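Local coordinates for protein phenol hydroxylase component phN (Pseudomonas stutzeri, PDB 3U52) that probably hydroxylates phenol at a carboxylate-bridged diiron centre, as the large subunit of a bacterial multicomponent monooxygenase hydroxylase, at residues Asp77-Asn82 and Asn217-Thr222; Arg420-Glu425 and Asp438-Glu443. All blocks are in the same frame, centred on the assembly; numbering follows the deposited sequence.

Contact 1 of 2, residues Asp77-Asn82 and Asn217-Thr222; sequences DAFAQN and NGDMAT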
loop_
_atom_site.group_PDB
_atom_site.type_symbol
_atom_site.label_atom_id
_atom_site.label_comp_id
_atom_site.label_asym_id
_atom_site.label_seq_id
_atom_site.Cartn_x
_atom_site.Cartn_y
_atom_site.Cartn_z
ATOM N N ASP A 77 4.223 -0.398 6.256
ATOM C CA ASP A 77 4.910 -1.670 6.396
ATOM C C ASP A 77 6.138 -1.754 5.488
ATOM O O ASP A 77 7.130 -2.353 5.887
ATOM C CB ASP A 77 4.016 -2.876 6.057
ATOM C CG ASP A 77 2.844 -3.057 7.008
ATOM O OD1 ASP A 77 1.805 -3.535 6.505
ATOM O OD2 ASP A 77 2.943 -2.760 8.234
ATOM N N ALA A 78 6.046 -1.217 4.271
ATOM C CA ALA A 78 7.138 -1.213 3.299
ATOM C C ALA A 78 8.304 -0.335 3.791
ATOM O O ALA A 78 9.506 -0.658 3.569
ATOM C CB ALA A 78 6.651 -0.662 1.958
ATOM N N PHE A 79 7.931 0.792 4.383
ATOM C CA PHE A 79 8.881 1.734 4.984
ATOM C C PHE A 79 9.704 1.045 6.047
ATOM O O PHE A 79 10.943 1.116 6.014
ATOM C CB PHE A 79 8.119 2.947 5.548
ATOM C CG PHE A 79 8.989 3.965 6.223
ATOM C CD1 PHE A 79 9.609 4.950 5.495
ATOM C CD2 PHE A 79 9.158 3.938 7.612
ATOM C CE1 PHE A 79 10.429 5.923 6.138
ATOM C CE2 PHE A 79 9.961 4.891 8.245
ATOM C CZ PHE A 79 10.586 5.871 7.501
ATOM N N ALA A 80 9.027 0.351 6.965
ATOM C CA ALA A 80 9.643 -0.368 8.066
ATOM C C ALA A 80 10.478 -1.575 7.607
ATOM O O ALA A 80 11.599 -1.765 8.113
ATOM C CB ALA A 80 8.566 -0.828 9.077
ATOM N N GLN A 81 9.911 -2.384 6.695
ATOM C CA GLN A 81 10.579 -3.568 6.153
ATOM C C GLN A 81 11.871 -3.173 5.405
ATOM O O GLN A 81 12.874 -3.893 5.499
ATOM C CB GLN A 81 9.612 -4.506 5.358
ATOM C CG GLN A 81 9.770 -4.663 3.806
ATOM C CD GLN A 81 8.382 -4.725 2.981
ATOM O OE1 GLN A 81 7.318 -5.149 3.514
ATOM N NE2 GLN A 81 8.426 -4.294 1.666
ATOM N N ASN A 82 11.856 -2.008 4.746
ATOM C CA ASN A 82 13.005 -1.497 3.994
ATOM C C ASN A 82 13.898 -0.477 4.717
ATOM O O ASN A 82 14.715 0.207 4.084
ATOM C CB ASN A 82 12.562 -1.017 2.612
ATOM C CG ASN A 82 11.999 -2.180 1.772
ATOM O OD1 ASN A 82 12.742 -3.091 1.392
ATOM N ND2 ASN A 82 10.677 -2.191 1.566
ATOM N N ASN A 217 12.854 16.052 3.091
ATOM C CA ASN A 217 13.832 15.445 3.929
ATOM C C ASN A 217 13.776 13.930 3.947
ATOM O O ASN A 217 14.364 13.293 4.825
ATOM C CB ASN A 217 13.794 16.058 5.340
ATOM C CG ASN A 217 14.270 17.474 5.340
ATOM O OD1 ASN A 217 15.469 17.727 5.485
ATOM N ND2 ASN A 217 13.371 18.406 5.070
ATOM N N GLY A 218 13.026 13.345 3.018
ATOM C CA GLY A 218 13.117 11.902 2.771
ATOM C C GLY A 218 12.301 11.024 3.687
ATOM O O GLY A 218 12.535 9.775 3.791
ATOM N N ASP A 219 11.316 11.637 4.341
ATOM C CA ASP A 219 10.546 10.921 5.369
ATOM C C ASP A 219 9.232 10.473 4.712
ATOM O O ASP A 219 8.233 11.214 4.685
ATOM C CB ASP A 219 10.323 11.840 6.579
ATOM C CG ASP A 219 9.404 11.238 7.650
ATOM O OD1 ASP A 219 9.106 10.022 7.627
ATOM O OD2 ASP A 219 8.987 12.002 8.550
ATOM N N MET A 220 9.267 9.269 4.144
ATOM C CA MET A 220 8.144 8.744 3.391
ATOM C C MET A 220 6.935 8.460 4.259
ATOM O O MET A 220 5.799 8.676 3.816
ATOM C CB MET A 220 8.542 7.478 2.664
ATOM C CG MET A 220 7.405 6.869 1.852
ATOM S SD MET A 220 7.916 5.296 1.069
ATOM C CE MET A 220 9.299 5.853 0.075
ATOM N N ALA A 221 7.154 8.003 5.481
ATOM C CA ALA A 221 6.039 7.746 6.406
ATOM C C ALA A 221 5.187 8.967 6.696
ATOM O O ALA A 221 3.949 8.931 6.595
ATOM C CB ALA A 221 6.546 7.130 7.713
ATOM N N THR A 222 5.850 10.053 7.082
ATOM C CA THR A 222 5.163 11.309 7.426
ATOM C C THR A 222 4.468 11.906 6.168
ATOM O O THR A 222 3.277 12.338 6.203
ATOM C CB THR A 222 6.162 12.288 8.149
ATOM O OG1 THR A 222 6.627 11.682 9.377
ATOM C CG2 THR A 222 5.542 13.693 8.437
#

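Contact 2 of 2, residues Arg420-Glu425 and Asp438-Glu443; sequences RQIEHE and DIFKHE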
loop_
_atom_site.group_PDB
_atom_site.type_symbol
_atom_site.label_atom_id
_atom_site.label_comp_id
_atom_site.label_asym_id
_atom_site.label_seq_id
_atom_site.Cartn_x
_atom_site.Cartn_y
_atom_site.Cartn_z
ATOM N N ARG A 420 4.765 41.986 30.647
ATOM C CA ARG A 420 3.704 42.778 31.291
ATOM C C ARG A 420 3.375 42.131 32.627
ATOM O O ARG A 420 3.577 40.890 32.805
ATOM C CB ARG A 420 2.438 42.816 30.426
ATOM C CG ARG A 420 2.612 43.361 29.025
ATOM C CD ARG A 420 2.943 44.856 29.026
ATOM N NE ARG A 420 3.114 45.316 27.638
ATOM C CZ ARG A 420 4.283 45.481 27.007
ATOM N NH1 ARG A 420 5.459 45.246 27.587
ATOM N NH2 ARG A 420 4.273 45.890 25.759
ATOM N N GLN A 421 2.907 42.943 33.591
ATOM C CA GLN A 421 2.504 42.384 34.901
ATOM C C GLN A 421 1.337 43.161 35.444
ATOM O O GLN A 421 1.125 44.336 35.097
ATOM C CB GLN A 421 3.651 42.293 35.935
ATOM C CG GLN A 421 4.094 43.592 36.621
ATOM C CD GLN A 421 5.222 43.360 37.591
ATOM O OE1 GLN A 421 6.390 43.501 37.228
ATOM N NE2 GLN A 421 4.893 42.968 38.818
ATOM N N ILE A 422 0.575 42.498 36.283
ATOM C CA ILE A 422 -0.655 43.063 36.782
ATOM C C ILE A 422 -0.785 42.608 38.237
ATOM O O ILE A 422 -0.067 41.710 38.672
ATOM C CB ILE A 422 -1.818 42.632 35.823
ATOM C CG1 ILE A 422 -2.543 43.834 35.180
ATOM C CG2 ILE A 422 -2.585 41.363 36.277
ATOM C CD1 ILE A 422 -3.877 44.340 35.858
ATOM N N GLU A 423 -1.629 43.302 38.993
ATOM C CA GLU A 423 -2.099 42.843 40.285
ATOM C C GLU A 423 -3.554 42.480 40.115
ATOM O O GLU A 423 -4.338 43.244 39.532
ATOM C CB GLU A 423 -1.980 43.951 41.320
ATOM C CG GLU A 423 -0.585 44.368 41.538
ATOM C CD GLU A 423 -0.482 45.429 42.594
ATOM O OE1 GLU A 423 -0.768 45.113 43.790
ATOM O OE2 GLU A 423 -0.114 46.574 42.229
ATOM N N HIS A 424 -3.893 41.278 40.556
ATOM C CA HIS A 424 -5.278 40.857 40.544
ATOM C C HIS A 424 -5.653 40.273 41.910
ATOM O O HIS A 424 -5.135 39.207 42.302
ATOM C CB HIS A 424 -5.531 39.803 39.467
ATOM C CG HIS A 424 -6.970 39.426 39.348
ATOM N ND1 HIS A 424 -7.478 38.257 39.872
ATOM C CD2 HIS A 424 -8.020 40.083 38.793
ATOM C CE1 HIS A 424 -8.783 38.207 39.658
ATOM N NE2 HIS A 424 -9.135 39.298 38.998
ATOM N N GLU A 425 -6.560 40.970 42.601
ATOM C CA GLU A 425 -7.035 40.616 43.940
ATOM C C GLU A 425 -5.902 40.274 44.883
ATOM O O GLU A 425 -5.928 39.254 45.556
ATOM C CB GLU A 425 -8.105 39.506 43.864
ATOM C CG GLU A 425 -9.173 39.904 42.830
ATOM C CD GLU A 425 -10.498 39.158 42.940
ATOM O OE1 GLU A 425 -11.474 39.583 42.269
ATOM O OE2 GLU A 425 -10.582 38.192 43.723
ATOM N N ASP A 438 -4.406 40.779 27.871
ATOM C CA ASP A 438 -5.817 41.045 27.628
ATOM C C ASP A 438 -6.709 39.826 27.774
ATOM O O ASP A 438 -7.855 39.935 28.200
ATOM C CB ASP A 438 -6.039 41.614 26.239
ATOM C CG ASP A 438 -5.629 43.071 26.133
ATOM O OD1 ASP A 438 -5.171 43.663 27.160
ATOM O OD2 ASP A 438 -5.741 43.595 25.001
ATOM N N ILE A 439 -6.196 38.663 27.396
ATOM C CA ILE A 439 -6.926 37.414 27.573
ATOM C C ILE A 439 -7.110 37.180 29.107
ATOM O O ILE A 439 -8.210 36.831 29.591
ATOM C CB ILE A 439 -6.126 36.215 26.930
ATOM C CG1 ILE A 439 -6.119 36.327 25.416
ATOM C CG2 ILE A 439 -6.703 34.854 27.398
ATOM C CD1 ILE A 439 -5.145 35.439 24.733
ATOM N N PHE A 440 -6.046 37.372 29.876
ATOM C CA PHE A 440 -6.129 37.089 31.336
ATOM C C PHE A 440 -7.148 38.033 31.975
ATOM O O PHE A 440 -7.950 37.627 32.832
ATOM C CB PHE A 440 -4.772 37.274 31.981
ATOM C CG PHE A 440 -4.783 37.107 33.477
ATOM C CD1 PHE A 440 -4.485 35.884 34.027
ATOM C CD2 PHE A 440 -5.132 38.171 34.328
ATOM C CE1 PHE A 440 -4.492 35.692 35.419
ATOM C CE2 PHE A 440 -5.138 38.004 35.720
ATOM C CZ PHE A 440 -4.839 36.748 36.263
ATOM N N LYS A 441 -7.133 39.290 31.561
ATOM C CA LYS A 441 -7.994 40.312 32.177
ATOM C C LYS A 441 -9.465 40.049 31.948
ATOM O O LYS A 441 -10.282 40.379 32.809
ATOM C CB LYS A 441 -7.625 41.726 31.712
ATOM C CG LYS A 441 -6.255 42.152 32.236
ATOM C CD LYS A 441 -5.894 43.593 31.955
ATOM C CE LYS A 441 -6.224 43.982 30.535
ATOM N NZ LYS A 441 -5.531 45.295 30.245
ATOM N N HIS A 442 -9.809 39.457 30.801
ATOM C CA HIS A 442 -11.188 39.086 30.535
ATOM C C HIS A 442 -11.700 37.846 31.323
ATOM O O HIS A 442 -12.897 37.769 31.614
ATOM C CB HIS A 442 -11.458 38.984 29.019
ATOM C CG HIS A 442 -12.920 38.926 28.673
ATOM N ND1 HIS A 442 -13.543 37.769 28.251
ATOM C CD2 HIS A 442 -13.884 39.878 28.708
ATOM C CE1 HIS A 442 -14.827 38.006 28.047
ATOM N NE2 HIS A 442 -15.062 39.276 28.315
ATOM N N GLU A 443 -10.802 36.908 31.693
ATOM C CA GLU A 443 -11.170 35.647 32.353
ATOM C C GLU A 443 -10.168 35.284 33.447
ATOM O O GLU A 443 -9.576 34.169 33.428
ATOM C CB GLU A 443 -11.275 34.484 31.339
ATOM C CG GLU A 443 -12.281 34.669 30.277
ATOM C CD GLU A 443 -12.263 33.510 29.250
ATOM O OE1 GLU A 443 -13.230 32.686 29.339
ATOM O OE2 GLU A 443 -11.291 33.402 28.398
#

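Contact 1 of 2, residues Asp77-Asn82 and Asn217-Thr222
Phe79, near the C-terminal end of helix 58-81, lays its ring on the first turn of helix 220-250, where Ala221 covers one face. The CB of Ala221 stands 4.0 Å from the ring centroid and only 6° off the normal, a CH-pi contact in which the methyl sits over the middle of the ring. A side chain as small as alanine suits this place, because the backbone itself also comes up to the ring: Phe79 CD1 is 3.9 Å from Ala221 N. At the same atom Met220 arrives obliquely, its CB 3.9 Å from Phe79 CD1, and the two side chains then run past each other in opposite directions. Phe79 reaches across because its CG lies anti to the backbone N (chi1 178°), carrying the ring away from its own helix. The residues that touch are all buried, and they join helix 58-81 to helix 220-250, which further along carries the iron ligands Glu233 and His236. Replacing the ring by an alanine here is likely to leave the Ala221 methyl and Met220 CB without their aromatic partner and open a gap between the helices. Behind this layer, Asp219 is the N-cap of helix 220-250, its OD1 accepting a weak but nearly straight bond from Thr222 N (3.3 Å, 171°). A short acid suits that place, since it can fold back to accept from a first-turn N-H that has no preceding helical carbonyl; Tyr152, whose hydroxyl also bonds to OD1, meets the Phe79 ring as well. Helix 58-81 ends with Asn82 bonding back through ND2 to Ala78 O at 2.8 Å, an oxygen that also accepts from Asn82 N. Beyond it, a second copy of this protein packs on Ala78, and Asn82 of that copy touches Met220.

Contact 2 of 2, residues Arg420-Glu425 and Asp438-Glu443
Phe440 of helix 434-442 points the edge of its ring at the face of His424 on strand 417-424, a T-shaped pair with centroids 5.9 Å apart and planes at 90°. The nearest atoms are Phe440 CE2 and His424 CB, 4.2 Å apart, with CB lying near the plane of the phenyl ring. With chi1 at 176° the phenyl group extends from the helix toward the strand. Ile422, two residues back on the same side of the strand, brings CG2 obliquely to 4.3 Å from Phe440 CE2, so the large flat side chain is met by a branched aliphatic as well as an imidazole. The strand and helix segments run nearly parallel, 11° apart, in the region of the YHS domain: a two-stranded antiparallel hairpin leads into the helix, Cys432 following the second strand and Cys436 lying in the helix's first turn, both zinc ligands. Phe431 and Tyr429 of the partner strand also meet the phenyl ring, making this the densely filled side. Toward solvent the fit is looser. Lys441 offers only its aliphatic part, CD standing 4.5 Å from Ile422 CD1, while its ammonium group turns back along the helix to a salt bridge with Asp438, NZ to OD1 3.5 Å. A long, flexible lysine suits this margin, laying its methylenes loosely beside the isoleucine and placing its charge beside Asp438, which also binds Lys319 through OD2.

In the fold
The two contacts lie on opposite sides of the chain's centre, each centred about 24 Å from it; their own centres are about 48 Å apart and their nearest atoms about 29 Å, so neither touches the other. Contact 1 belongs to the helical hydroxylase region. Its helix 220-250 continues to Glu233 and His236, which bind iron, and its Thr222 lines a xenon pocket with Phe100, Ala148 and Met149. Contact 2, later in the chain, falls in the YHS range, with the side chain of Phe440 about 9 Å from the zinc ion held by Cys399, Cys402, Cys432 and Cys436. Contact 1 thus shares a helix with iron ligands, whereas contact 2 lies near the zinc site.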